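Local coordinates for periplasmic binding protein/LacI transcriptional regulator (Alkaliphilus metalliredigens, PDB 3CTP) that binds D-xylulofuranose between the two lobes of its periplasmic-binding-protein-like region and probably acts as a DNA-binding transcriptional repressor of the LacI family, at residues F75-S80 and Q284-L289; S71-N76 and N239-A244; M162-L167 and D196-K201; E188-G193 and I264-S269. One frame throughout, in Å; residues are numbered along the deposited sequence.

Contact 1: F75-S80 and Q284-L289; sequences FNQMAS and QPIEAL. With XLF (beta-D-xylulofuranose), chain C.
Ile286 meets helix 73-88 through both of its branches. Its CG2 rests 3.8 Å from Met78 SD, while CD1, at the end of the other branch, lies 3.8 Å from CB of Gln77. Leu289 approaches the same sulfur, its CB 4.1 Å from Met78 SD. The methionine chain puts SD against both residues by bending twice, at chi2 (-85°) and again at chi3 (-76°). With an alanine in place of Ile286, a gap would probably open beside Met78 SD and Gln77 CB, the sulfur then being freer to turn. Helices 73-88 and 286-302 thus pack together in the lobe of the periplasmic-binding-protein fold that carries the mixed sheet. Just ahead of the second helix, Pro285 is the centre of an inverse gamma turn and occupies the N-cap position, and Gln284 enters the sugar pocket. Its NE2 donates to xylulofuranose O3 at 3.0 Å (N-H...O 152°) and also to Asp267 OD1, and OE1 bonds to Ser154 OG, so partners at both ends hold the amide's orientation. Phe75 adds a carbon contact, CE2 to sugar C1, at 3.9 Å. Further out, Gln77 OE1 accepts from Phe270 N, and Ala79 and Ser80 pack on Ile70 of the second subunit.

Contact 2: S71-N76 and N239-A244; sequences SNPFFN and NDIAAA. With XLF (beta-D-xylulofuranose), chain C.
Asn72 and Asn239 face each other across the sugar cleft, their ND2 atoms 3.5 Å apart and their amide planes turned 72° from one another. Each is the N-cap of a helix, 73-88 in one lobe and 240-252 in the other, so the two-lobed periplasmic-binding-protein fold brings two helix starts to the bound xylulofuranose. Asn239 can be followed outward. CB passes 3.4 Å from sugar O2. CG, with chi1 at 69°, sits between the backbone nitrogen and the carbonyl carbon, and from there the amide is shared out: OD1 turns back to accept from Ala242 N at 2.8 Å, capping its own helix, while ND2 donates to the ring oxygen O5 at 3.1 Å. Asn72 divides its amide in a similar way, ND2 giving a 2.8 Å bond to the hydroxymethyl oxygen O1. Both ND2 groups also donate to the carboxylate of Asp213, which reconciles two donors lying so close. Phe74 lays CD2 near sugar C1. Beside the polar pair, Ile241 CG2 abuts Asn72 OD1 at 3.6 Å, and its CB and CD1 pack on Pro73 CD. Asn72 OD1 also accepts from Phe74 N, which stands 42° above the carbonyl plane, and from a water 2.9 Å away that in turn accepts from Ile241 N.

Contact 3: M162-L167 and D196-K201; sequences MAFDHL and DGARAK
A chi1 of 176° carries the ring of Phe164 from helix 156-169 to helix 185-200, CG trans to the backbone nitrogen, and lays one of its faces on the backbone of Gly197 and Ala198. Ala198 N stands 3.6 Å above the ring plane, over its centre, and CZ is 3.5 Å from Ala198 CA. On the rim, CE2 comes to 3.4 Å from Gly197 O, and CE1 touches Ala198 CB at 3.6 Å. Glycine suits this close approach: a beta carbon at that position would run into Phe164 CD2. Lys201 CG meets the ring edge at CE2, near its plane. The lysine NZ donates at 2.8 Å to a water that itself donates to Gly197 O and, weakly, to Asp165 OD1, a carboxylate whose firmer partner is Arg161. A leucine in place of Phe164 would probably leave the Gly197-Ala198 backbone poorly covered and open a gap between the helices. Phe194 packs edge-to-face with the Phe164 ring. Helices 156-169 and 185-200, joined through strand 175-179, pack side by side in the parallel-sheet lobe of the periplasmic-binding-protein fold; the first leans on strand 262-264 through Ala163 and Leu167, and Ala198 touches Ile205, just before strand 206-209.

Contact 4: E188-G193 and I264-S269; sequences ELRYKG and IGFDNS. With XLF (beta-D-xylulofuranose), chain C.
Arg190 and Phe266 bring the helix and the irregular loop nearest, yet their CA atoms remain 9.1 Å apart, so the contact is made by side chains. Arg190, extended from CG to NE (chi2 168°), reaches across to Phe266, which comes from the opposite direction, and lays its guanidinium flat on the ring. The planes differ by 13° and CZ sits 3.2 Å from Phe266 CD2, a cation-pi stack; CD adds a CH-pi contact over the same ring. Held on that face, the guanidinium turns its edge to the sugar. NH1 donates to xylulofuranose O2 at 2.8 Å in a fairly straight bond (162°), NH2 donates to O3 at 2.9 Å and more weakly to O2, and NE is taken by Asn156, which further fixes the group's rotation. Asp267 grips the sugar with both carboxylate oxygens: O2 donates to OD1 at 2.6 Å and O1 to OD2, also at 2.6 Å. O2 therefore bridges the two; Arg190 NH2 and Asp267 OD1 stay 4.2 Å apart, probably attracting by charge alone, as OD1 lies well out of the guanidinium plane. In this cleft of the periplasmic-binding-protein fold, helix 185-200 supplies the arginine and the loop after strand 262-264, at the border of the parallel sheet, the aspartate; Asp267 backbone bonds to Ile282 and Gln284 tie that loop to strand 281-283 of the other sheet.

In the fold
Contacts 1, 2 and 4 gather round the xylulofuranose, while contact 3, centred about 20 Å from the centre of the chain, lies away from the sugar. Contacts 1 and 2 share helix 73-88, Phe75 and Asn76, and both touch the second subunit; contacts 3 and 4 share helix 185-200 and meet through Ala163 and Ile264. Contacts 2, 3 and 4 are buried and contact 1 partly so. Contact 2 relies on amides with an isoleucine-proline contact, contact 4 on a stacked guanidinium and a carboxylate, each hydrogen-bonded to the sugar. Contact 1 adds apolar helix packing, whereas contact 3 rests an aromatic face on backbone, with an exposed lysine at its margin. Gln284 NE2 links contact 1 to Asp267 of contact 4.

Contact 1: F75-S80 and Q284-L289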
loop_
_atom_site.group_PDB
_atom_site.type_symbol
_atom_site.label_atom_id
_atom_site.label_comp_id
_atom_site.label_asym_id
_atom_site.label_seq_id
_atom_site.Cartn_x
_atom_site.Cartn_y
_atom_site.Cartn_z
ATOM N N PHE A 75 4.992 2.287 4.785
ATOM C CA PHE A 75 4.186 3.315 5.449
ATOM C C PHE A 75 2.762 2.859 5.731
ATOM O O PHE A 75 2.152 3.336 6.706
ATOM C CB PHE A 75 4.183 4.633 4.670
ATOM C CG PHE A 75 5.495 5.348 4.762
ATOM C CD1 PHE A 75 5.918 5.870 5.983
ATOM C CD2 PHE A 75 6.311 5.453 3.661
ATOM C CE1 PHE A 75 7.177 6.507 6.091
ATOM C CE2 PHE A 75 7.565 6.064 3.768
ATOM C CZ PHE A 75 7.986 6.606 4.975
ATOM N N ASN A 76 2.212 1.983 4.911
ATOM C CA ASN A 76 0.886 1.515 5.327
ATOM C C ASN A 76 0.962 0.583 6.528
ATOM O O ASN A 76 0.079 0.594 7.385
ATOM C CB ASN A 76 0.005 1.010 4.175
ATOM C CG ASN A 76 0.547 -0.185 3.456
ATOM O OD1 ASN A 76 0.667 -1.264 4.058
ATOM N ND2 ASN A 76 0.740 -0.066 2.097
ATOM N N GLN A 77 2.001 -0.202 6.661
ATOM C CA GLN A 77 2.139 -1.019 7.854
ATOM C C GLN A 77 2.413 -0.162 9.070
ATOM O O GLN A 77 1.871 -0.385 10.087
ATOM C CB GLN A 77 3.272 -2.008 7.705
ATOM C CG GLN A 77 3.008 -3.104 6.666
ATOM C CD GLN A 77 4.188 -4.010 6.453
ATOM O OE1 GLN A 77 4.901 -3.881 5.504
ATOM N NE2 GLN A 77 4.348 -4.945 7.321
ATOM N N MET A 78 3.268 0.832 8.913
ATOM C CA MET A 78 3.514 1.751 10.028
ATOM C C MET A 78 2.210 2.424 10.456
ATOM O O MET A 78 1.926 2.559 11.663
ATOM C CB MET A 78 4.548 2.833 9.632
ATOM C CG MET A 78 5.972 2.364 9.774
ATOM S SD MET A 78 6.612 2.561 11.484
ATOM C CE MET A 78 6.853 4.328 11.337
ATOM N N ALA A 79 1.405 2.872 9.497
ATOM C CA ALA A 79 0.151 3.550 9.853
ATOM C C ALA A 79 -0.781 2.590 10.591
ATOM O O ALA A 79 -1.480 3.001 11.536
ATOM C CB ALA A 79 -0.528 4.071 8.593
ATOM N N SER A 80 -0.820 1.326 10.159
ATOM C CA SER A 80 -1.689 0.362 10.858
ATOM C C SER A 80 -1.260 0.177 12.309
ATOM O O SER A 80 -2.099 0.078 13.205
ATOM C CB SER A 80 -1.666 -1.000 10.153
ATOM O OG SER A 80 -2.272 -0.904 8.849
ATOM N N GLN A 284 13.347 -2.763 9.818
ATOM C CA GLN A 284 12.954 -1.668 10.718
ATOM C C GLN A 284 11.902 -2.157 11.687
ATOM O O GLN A 284 10.921 -2.802 11.264
ATOM C CB GLN A 284 12.346 -0.498 9.929
ATOM C CG GLN A 284 13.315 0.215 9.026
ATOM C CD GLN A 284 12.817 1.606 8.687
ATOM O OE1 GLN A 284 12.765 2.464 9.557
ATOM N NE2 GLN A 284 12.495 1.853 7.405
ATOM N N PRO A 285 12.095 -1.896 12.992
ATOM C CA PRO A 285 11.203 -2.508 13.980
ATOM C C PRO A 285 9.927 -1.702 14.132
ATOM O O PRO A 285 9.817 -0.826 15.008
ATOM C CB PRO A 285 12.024 -2.474 15.274
ATOM C CG PRO A 285 12.946 -1.271 15.101
ATOM C CD PRO A 285 13.266 -1.232 13.602
ATOM N N ILE A 286 8.970 -1.969 13.241
ATOM C CA ILE A 286 7.762 -1.156 13.173
ATOM C C ILE A 286 7.038 -1.087 14.521
ATOM O O ILE A 286 6.550 -0.022 14.924
ATOM C CB ILE A 286 6.817 -1.695 12.063
ATOM C CG1 ILE A 286 7.472 -1.411 10.696
ATOM C CG2 ILE A 286 5.466 -1.032 12.143
ATOM C CD1 ILE A 286 6.650 -1.900 9.466
ATOM N N GLU A 287 6.937 -2.217 15.226
ATOM C CA GLU A 287 6.227 -2.172 16.512
ATOM C C GLU A 287 6.926 -1.228 17.496
ATOM O O GLU A 287 6.262 -0.427 18.197
ATOM C CB GLU A 287 6.081 -3.568 17.146
ATOM C CG GLU A 287 5.131 -4.472 16.373
ATOM C CD GLU A 287 3.678 -4.231 16.712
ATOM O OE1 GLU A 287 3.390 -3.740 17.829
ATOM O OE2 GLU A 287 2.815 -4.558 15.868
ATOM N N ALA A 288 8.251 -1.338 17.611
ATOM C CA ALA A 288 8.975 -0.439 18.522
ATOM C C ALA A 288 8.888 1.022 18.067
ATOM O O ALA A 288 8.773 1.938 18.899
ATOM C CB ALA A 288 10.447 -0.856 18.649
ATOM N N LEU A 289 8.983 1.263 16.760
ATOM C CA LEU A 289 8.881 2.642 16.263
ATOM C C LEU A 289 7.515 3.222 16.599
ATOM O O LEU A 289 7.413 4.352 17.080
ATOM C CB LEU A 289 9.057 2.678 14.744
ATOM C CG LEU A 289 10.479 2.387 14.270
ATOM C CD1 LEU A 289 10.449 2.052 12.771
ATOM C CD2 LEU A 289 11.399 3.602 14.532
HETATM O O4 XLF C . 12.862 7.243 4.201
HETATM C C4 XLF C . 13.146 5.843 4.155
HETATM C C5 XLF C . 13.123 5.420 2.694
HETATM O O5 XLF C . 11.931 4.646 2.525
HETATM C C3 XLF C . 12.026 5.043 4.800
HETATM O O3 XLF C . 12.426 4.491 6.061
HETATM C C2 XLF C . 11.793 3.970 3.772
HETATM O O2 XLF C . 12.799 2.941 3.864
HETATM C C1 XLF C . 10.403 3.372 3.852
HETATM O O1 XLF C . 10.221 2.451 2.765
#

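Contact 2: S71-N76 and N239-A244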
loop_
_atom_site.group_PDB
_atom_site.type_symbol
_atom_site.label_atom_id
_atom_site.label_comp_id
_atom_site.label_asym_id
_atom_site.label_seq_id
_atom_site.Cartn_x
_atom_site.Cartn_y
_atom_site.Cartn_z
ATOM N N SER A 71 1.005 4.102 -0.429
ATOM C CA SER A 71 1.439 3.172 -1.531
ATOM C C SER A 71 2.769 2.459 -1.304
ATOM O O SER A 71 3.009 1.397 -1.874
ATOM C CB SER A 71 1.490 3.825 -2.889
ATOM O OG SER A 71 2.702 4.522 -3.101
ATOM N N ASN A 72 3.617 3.003 -0.440
ATOM C CA ASN A 72 4.787 2.228 0.013
ATOM C C ASN A 72 4.367 1.333 1.175
ATOM O O ASN A 72 3.888 1.831 2.197
ATOM C CB ASN A 72 5.872 3.228 0.447
ATOM C CG ASN A 72 7.115 2.546 0.964
ATOM O OD1 ASN A 72 7.110 1.350 1.317
ATOM N ND2 ASN A 72 8.226 3.309 1.000
ATOM N N PRO A 73 4.474 0.011 0.989
ATOM C CA PRO A 73 4.054 -0.930 2.022
ATOM C C PRO A 73 4.557 -0.578 3.395
ATOM O O PRO A 73 3.847 -0.751 4.372
ATOM C CB PRO A 73 4.686 -2.252 1.551
ATOM C CG PRO A 73 4.540 -2.155 0.059
ATOM C CD PRO A 73 4.939 -0.697 -0.232
ATOM N N PHE A 74 5.777 -0.067 3.498
ATOM C CA PHE A 74 6.302 0.221 4.833
ATOM C C PHE A 74 5.413 1.269 5.524
ATOM O O PHE A 74 5.100 1.166 6.718
ATOM C CB PHE A 74 7.742 0.778 4.741
ATOM C CG PHE A 74 8.281 1.221 6.086
ATOM C CD1 PHE A 74 8.756 0.277 6.979
ATOM C CD2 PHE A 74 8.242 2.557 6.448
ATOM C CE1 PHE A 74 9.221 0.675 8.249
ATOM C CE2 PHE A 74 8.693 2.980 7.707
ATOM C CZ PHE A 74 9.179 2.022 8.607
ATOM N N PHE A 75 4.992 2.287 4.785
ATOM C CA PHE A 75 4.186 3.315 5.449
ATOM C C PHE A 75 2.762 2.859 5.731
ATOM O O PHE A 75 2.152 3.336 6.706
ATOM C CB PHE A 75 4.183 4.633 4.670
ATOM C CG PHE A 75 5.495 5.348 4.762
ATOM C CD1 PHE A 75 5.918 5.870 5.983
ATOM C CD2 PHE A 75 6.311 5.453 3.661
ATOM C CE1 PHE A 75 7.177 6.507 6.091
ATOM C CE2 PHE A 75 7.565 6.064 3.768
ATOM C CZ PHE A 75 7.986 6.606 4.975
ATOM N N ASN A 76 2.212 1.983 4.911
ATOM C CA ASN A 76 0.886 1.515 5.327
ATOM C C ASN A 76 0.962 0.583 6.528
ATOM O O ASN A 76 0.079 0.594 7.385
ATOM C CB ASN A 76 0.005 1.010 4.175
ATOM C CG ASN A 76 0.547 -0.185 3.456
ATOM O OD1 ASN A 76 0.667 -1.264 4.058
ATOM N ND2 ASN A 76 0.740 -0.066 2.097
ATOM N N ASN A 239 15.223 0.885 -0.355
ATOM C CA ASN A 239 14.128 0.272 0.401
ATOM C C ASN A 239 13.534 -0.888 -0.343
ATOM O O ASN A 239 13.938 -1.176 -1.476
ATOM C CB ASN A 239 13.060 1.299 0.854
ATOM C CG ASN A 239 12.255 1.858 -0.279
ATOM O OD1 ASN A 239 12.229 1.298 -1.362
ATOM N ND2 ASN A 239 11.572 2.997 -0.036
ATOM N N ASP A 240 12.655 -1.627 0.330
ATOM C CA ASP A 240 12.163 -2.872 -0.242
ATOM C C ASP A 240 11.274 -2.658 -1.460
ATOM O O ASP A 240 11.337 -3.435 -2.405
ATOM C CB ASP A 240 11.386 -3.713 0.787
ATOM C CG ASP A 240 12.276 -4.304 1.860
ATOM O OD1 ASP A 240 13.518 -4.314 1.713
ATOM O OD2 ASP A 240 11.701 -4.791 2.870
ATOM N N ILE A 241 10.426 -1.629 -1.427
ATOM C CA ILE A 241 9.536 -1.409 -2.591
ATOM C C ILE A 241 10.349 -0.979 -3.825
ATOM O O ILE A 241 10.080 -1.438 -4.945
ATOM C CB ILE A 241 8.347 -0.454 -2.241
ATOM C CG1 ILE A 241 7.369 -0.350 -3.416
ATOM C CG2 ILE A 241 8.849 0.890 -1.776
ATOM C CD1 ILE A 241 6.645 -1.655 -3.693
ATOM N N ALA A 242 11.371 -0.146 -3.637
ATOM C CA ALA A 242 12.253 0.170 -4.768
ATOM C C ALA A 242 12.991 -1.102 -5.230
ATOM O O ALA A 242 13.181 -1.346 -6.422
ATOM C CB ALA A 242 13.248 1.261 -4.354
ATOM N N ALA A 243 13.420 -1.932 -4.284
ATOM C CA ALA A 243 14.108 -3.186 -4.677
ATOM C C ALA A 243 13.198 -4.057 -5.542
ATOM O O ALA A 243 13.662 -4.713 -6.474
ATOM C CB ALA A 243 14.533 -3.996 -3.427
ATOM N N ALA A 244 11.909 -4.107 -5.200
ATOM C CA ALA A 244 10.964 -4.898 -5.986
ATOM C C ALA A 244 10.936 -4.411 -7.429
ATOM O O ALA A 244 10.821 -5.234 -8.370
ATOM C CB ALA A 244 9.542 -4.776 -5.376
HETATM O O4 XLF C . 12.862 7.243 4.201
HETATM C C4 XLF C . 13.146 5.843 4.155
HETATM C C5 XLF C . 13.123 5.420 2.694
HETATM O O5 XLF C . 11.931 4.646 2.525
HETATM C C3 XLF C . 12.026 5.043 4.800
HETATM O O3 XLF C . 12.426 4.491 6.061
HETATM C C2 XLF C . 11.793 3.970 3.772
HETATM O O2 XLF C . 12.799 2.941 3.864
HETATM C C1 XLF C . 10.403 3.372 3.852
HETATM O O1 XLF C . 10.221 2.451 2.765
HETATM O O HOH W 1 9.094 -0.774 1.441
#

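Contact 3: M162-L167 and D196-K201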
loop_
_atom_site.group_PDB
_atom_site.type_symbol
_atom_site.label_atom_id
_atom_site.label_comp_id
_atom_site.label_asym_id
_atom_site.label_seq_id
_atom_site.Cartn_x
_atom_site.Cartn_y
_atom_site.Cartn_z
ATOM N N MET A 162 25.496 -2.693 7.771
ATOM C CA MET A 162 25.171 -4.143 7.822
ATOM C C MET A 162 24.933 -4.650 6.411
ATOM O O MET A 162 25.277 -5.791 6.057
ATOM C CB MET A 162 23.886 -4.449 8.631
ATOM C CG MET A 162 23.958 -4.323 10.129
ATOM S SD MET A 162 22.299 -4.621 10.869
ATOM C CE MET A 162 22.598 -3.685 12.352
ATOM N N ALA A 163 24.253 -3.844 5.609
ATOM C CA ALA A 163 23.983 -4.270 4.237
ATOM C C ALA A 163 25.266 -4.444 3.463
ATOM O O ALA A 163 25.419 -5.421 2.729
ATOM C CB ALA A 163 23.061 -3.262 3.532
ATOM N N PHE A 164 26.218 -3.521 3.643
ATOM C CA PHE A 164 27.482 -3.711 2.928
ATOM C C PHE A 164 28.184 -4.973 3.414
ATOM O O PHE A 164 28.689 -5.775 2.615
ATOM C CB PHE A 164 28.451 -2.541 3.164
ATOM C CG PHE A 164 29.765 -2.784 2.513
ATOM C CD1 PHE A 164 29.924 -2.509 1.178
ATOM C CD2 PHE A 164 30.805 -3.409 3.207
ATOM C CE1 PHE A 164 31.129 -2.787 0.526
ATOM C CE2 PHE A 164 32.021 -3.690 2.550
ATOM C CZ PHE A 164 32.170 -3.383 1.232
ATOM N N ASP A 165 28.267 -5.105 4.736
ATOM C CA ASP A 165 29.022 -6.231 5.331
ATOM C C ASP A 165 28.422 -7.545 4.828
ATOM O O ASP A 165 29.148 -8.514 4.560
ATOM C CB ASP A 165 28.928 -6.205 6.861
ATOM C CG ASP A 165 29.760 -5.098 7.480
ATOM O OD1 ASP A 165 30.610 -4.521 6.771
ATOM O OD2 ASP A 165 29.552 -4.830 8.672
ATOM N N HIS A 166 27.097 -7.589 4.678
ATOM C CA HIS A 166 26.465 -8.841 4.231
ATOM C C HIS A 166 26.836 -9.149 2.776
ATOM O O HIS A 166 27.228 -10.276 2.448
ATOM C CB HIS A 166 24.946 -8.769 4.440
ATOM C CG HIS A 166 24.213 -10.001 4.013
ATOM N ND1 HIS A 166 24.385 -11.224 4.626
ATOM C CD2 HIS A 166 23.280 -10.186 3.046
ATOM C CE1 HIS A 166 23.608 -12.125 4.030
ATOM N NE2 HIS A 166 22.916 -11.512 3.079
ATOM N N LEU A 167 26.729 -8.159 1.888
ATOM C CA LEU A 167 27.110 -8.403 0.496
ATOM C C LEU A 167 28.575 -8.816 0.420
ATOM O O LEU A 167 28.940 -9.747 -0.295
ATOM C CB LEU A 167 26.902 -7.175 -0.378
ATOM C CG LEU A 167 25.430 -6.833 -0.593
ATOM C CD1 LEU A 167 25.369 -5.610 -1.485
ATOM C CD2 LEU A 167 24.679 -7.996 -1.244
ATOM N N ASP A 196 30.906 3.886 4.058
ATOM C CA ASP A 196 31.970 3.735 5.066
ATOM C C ASP A 196 32.432 2.271 5.116
ATOM O O ASP A 196 33.614 1.988 5.313
ATOM C CB ASP A 196 31.521 4.183 6.466
ATOM C CG ASP A 196 31.374 5.680 6.581
ATOM O OD1 ASP A 196 31.833 6.394 5.655
ATOM O OD2 ASP A 196 30.778 6.143 7.599
ATOM N N GLY A 197 31.492 1.337 4.985
ATOM C CA GLY A 197 31.883 -0.079 4.925
ATOM C C GLY A 197 32.800 -0.382 3.750
ATOM O O GLY A 197 33.820 -1.077 3.892
ATOM N N ALA A 198 32.446 0.136 2.573
ATOM C CA ALA A 198 33.262 -0.073 1.386
ATOM C C ALA A 198 34.652 0.535 1.565
ATOM O O ALA A 198 35.650 -0.076 1.168
ATOM C CB ALA A 198 32.576 0.531 0.147
ATOM N N ARG A 199 34.720 1.715 2.176
ATOM C CA ARG A 199 36.021 2.373 2.349
ATOM C C ARG A 199 36.918 1.543 3.253
ATOM O O ARG A 199 38.154 1.485 3.050
ATOM C CB ARG A 199 35.831 3.768 2.940
ATOM C CG ARG A 199 35.123 4.737 2.007
ATOM C CD ARG A 199 36.113 5.484 1.143
ATOM N NE ARG A 199 35.463 6.279 0.095
ATOM C CZ ARG A 199 34.992 7.506 0.268
ATOM N NH1 ARG A 199 35.084 8.097 1.460
ATOM N NH2 ARG A 199 34.446 8.158 -0.759
ATOM N N ALA A 200 36.319 0.893 4.248
ATOM C CA ALA A 200 37.102 0.053 5.177
ATOM C C ALA A 200 37.716 -1.134 4.452
ATOM O O ALA A 200 38.764 -1.636 4.861
ATOM C CB ALA A 200 36.241 -0.416 6.329
ATOM N N LYS A 201 37.091 -1.567 3.363
ATOM C CA LYS A 201 37.623 -2.696 2.575
ATOM C C LYS A 201 38.355 -2.221 1.309
ATOM O O LYS A 201 38.683 -3.015 0.428
ATOM C CB LYS A 201 36.491 -3.654 2.187
ATOM C CG LYS A 201 35.802 -4.287 3.378
ATOM C CD LYS A 201 36.772 -5.106 4.243
ATOM C CE LYS A 201 36.057 -5.925 5.318
ATOM N NZ LYS A 201 35.408 -5.106 6.407
HETATM O O HOH W 2 33.574 -3.047 5.946
#

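Contact 4: E188-G193 and I264-S269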
loop_
_atom_site.group_PDB
_atom_site.type_symbol
_atom_site.label_atom_id
_atom_site.label_comp_id
_atom_site.label_asym_id
_atom_site.label_seq_id
_atom_site.Cartn_x
_atom_site.Cartn_y
_atom_site.Cartn_z
ATOM N N GLU A 188 20.067 8.926 3.301
ATOM C CA GLU A 188 21.426 9.491 3.292
ATOM C C GLU A 188 22.296 8.747 4.309
ATOM O O GLU A 188 23.456 8.461 4.036
ATOM C CB GLU A 188 21.427 10.983 3.616
ATOM C CG GLU A 188 20.888 11.856 2.465
ATOM C CD GLU A 188 21.822 11.809 1.259
ATOM O OE1 GLU A 188 22.840 12.531 1.249
ATOM O OE2 GLU A 188 21.564 11.035 0.329
ATOM N N LEU A 189 21.733 8.440 5.473
ATOM C CA LEU A 189 22.513 7.689 6.466
ATOM C C LEU A 189 22.783 6.265 5.979
ATOM O O LEU A 189 23.876 5.721 6.209
ATOM C CB LEU A 189 21.777 7.695 7.808
ATOM C CG LEU A 189 21.865 9.017 8.563
ATOM C CD1 LEU A 189 20.905 8.984 9.751
ATOM C CD2 LEU A 189 23.307 9.258 9.006
ATOM N N ARG A 190 21.802 5.628 5.318
ATOM C CA ARG A 190 22.080 4.294 4.775
ATOM C C ARG A 190 23.224 4.329 3.768
ATOM O O ARG A 190 24.094 3.463 3.754
ATOM C CB ARG A 190 20.832 3.677 4.097
ATOM C CG ARG A 190 19.721 3.432 5.100
ATOM C CD ARG A 190 18.391 3.096 4.419
ATOM N NE ARG A 190 17.322 3.217 5.413
ATOM C CZ ARG A 190 16.021 3.222 5.136
ATOM N NH1 ARG A 190 15.592 3.087 3.880
ATOM N NH2 ARG A 190 15.156 3.382 6.132
ATOM N N TYR A 191 23.215 5.350 2.915
ATOM C CA TYR A 191 24.282 5.531 1.939
ATOM C C TYR A 191 25.628 5.698 2.634
ATOM O O TYR A 191 26.613 5.059 2.262
ATOM C CB TYR A 191 23.928 6.764 1.087
ATOM C CG TYR A 191 25.083 7.488 0.475
ATOM C CD1 TYR A 191 25.679 7.028 -0.676
ATOM C CD2 TYR A 191 25.534 8.668 1.020
ATOM C CE1 TYR A 191 26.752 7.713 -1.255
ATOM C CE2 TYR A 191 26.587 9.365 0.454
ATOM C CZ TYR A 191 27.187 8.869 -0.668
ATOM O OH TYR A 191 28.228 9.576 -1.245
ATOM N N LYS A 192 25.648 6.533 3.665
ATOM C CA LYS A 192 26.908 6.810 4.354
ATOM C C LYS A 192 27.427 5.547 5.059
ATOM O O LYS A 192 28.638 5.266 5.048
ATOM C CB LYS A 192 26.683 7.926 5.367
ATOM C CG LYS A 192 28.000 8.461 5.939
ATOM C CD LYS A 192 28.962 8.796 4.812
ATOM C CE LYS A 192 30.357 9.116 5.340
ATOM N NZ LYS A 192 31.348 9.252 4.243
ATOM N N GLY A 193 26.532 4.772 5.667
ATOM C CA GLY A 193 27.007 3.562 6.370
ATOM C C GLY A 193 27.541 2.562 5.365
ATOM O O GLY A 193 28.545 1.877 5.608
ATOM N N ILE A 264 20.005 -6.820 -1.782
ATOM C CA ILE A 264 19.508 -6.584 -0.425
ATOM C C ILE A 264 18.740 -5.264 -0.428
ATOM O O ILE A 264 19.181 -4.295 -1.055
ATOM C CB ILE A 264 20.658 -6.575 0.599
ATOM C CG1 ILE A 264 20.139 -6.280 2.019
ATOM C CG2 ILE A 264 21.745 -5.589 0.186
ATOM C CD1 ILE A 264 21.170 -6.620 3.086
ATOM N N GLY A 265 17.579 -5.238 0.235
ATOM C CA GLY A 265 16.777 -4.001 0.361
ATOM C C GLY A 265 16.866 -3.398 1.756
ATOM O O GLY A 265 17.871 -3.573 2.468
ATOM N N PHE A 266 15.805 -2.680 2.156
ATOM C CA PHE A 266 15.737 -2.142 3.503
ATOM C C PHE A 266 14.279 -1.937 3.850
ATOM O O PHE A 266 13.531 -1.413 3.027
ATOM C CB PHE A 266 16.439 -0.769 3.561
ATOM C CG PHE A 266 16.991 -0.397 4.929
ATOM C CD1 PHE A 266 18.365 -0.445 5.163
ATOM C CD2 PHE A 266 16.161 0.079 5.929
ATOM C CE1 PHE A 266 18.892 -0.069 6.399
ATOM C CE2 PHE A 266 16.677 0.447 7.167
ATOM C CZ PHE A 266 18.057 0.364 7.403
ATOM N N ASP A 267 13.909 -2.344 5.065
ATOM C CA ASP A 267 12.613 -2.098 5.718
ATOM C C ASP A 267 12.070 -3.366 6.395
ATOM O O ASP A 267 11.492 -3.296 7.473
ATOM C CB ASP A 267 11.485 -1.699 4.769
ATOM C CG ASP A 267 11.586 -0.269 4.268
ATOM O OD1 ASP A 267 12.293 0.572 4.888
ATOM O OD2 ASP A 267 10.880 0.017 3.263
ATOM N N ASN A 268 12.173 -4.493 5.696
ATOM C CA ASN A 268 11.327 -5.657 6.002
ATOM C C ASN A 268 9.853 -5.271 5.947
ATOM O O ASN A 268 9.088 -5.550 6.877
ATOM C CB ASN A 268 11.653 -6.272 7.366
ATOM C CG ASN A 268 11.046 -7.666 7.513
ATOM O OD1 ASN A 268 10.663 -8.288 6.519
ATOM N ND2 ASN A 268 10.934 -8.150 8.760
ATOM N N SER A 269 9.455 -4.659 4.836
ATOM C CA SER A 269 8.026 -4.477 4.580
ATOM C C SER A 269 7.444 -5.697 3.829
ATOM O O SER A 269 8.181 -6.585 3.350
ATOM C CB SER A 269 7.773 -3.193 3.790
ATOM O OG SER A 269 8.277 -3.314 2.467
HETATM O O4 XLF C . 12.862 7.243 4.201
HETATM C C4 XLF C . 13.146 5.843 4.155
HETATM C C5 XLF C . 13.123 5.420 2.694
HETATM O O5 XLF C . 11.931 4.646 2.525
HETATM C C3 XLF C . 12.026 5.043 4.800
HETATM O O3 XLF C . 12.426 4.491 6.061
HETATM C C2 XLF C . 11.793 3.970 3.772
HETATM O O2 XLF C . 12.799 2.941 3.864
HETATM C C1 XLF C . 10.403 3.372 3.852
HETATM O O1 XLF C . 10.221 2.451 2.765
#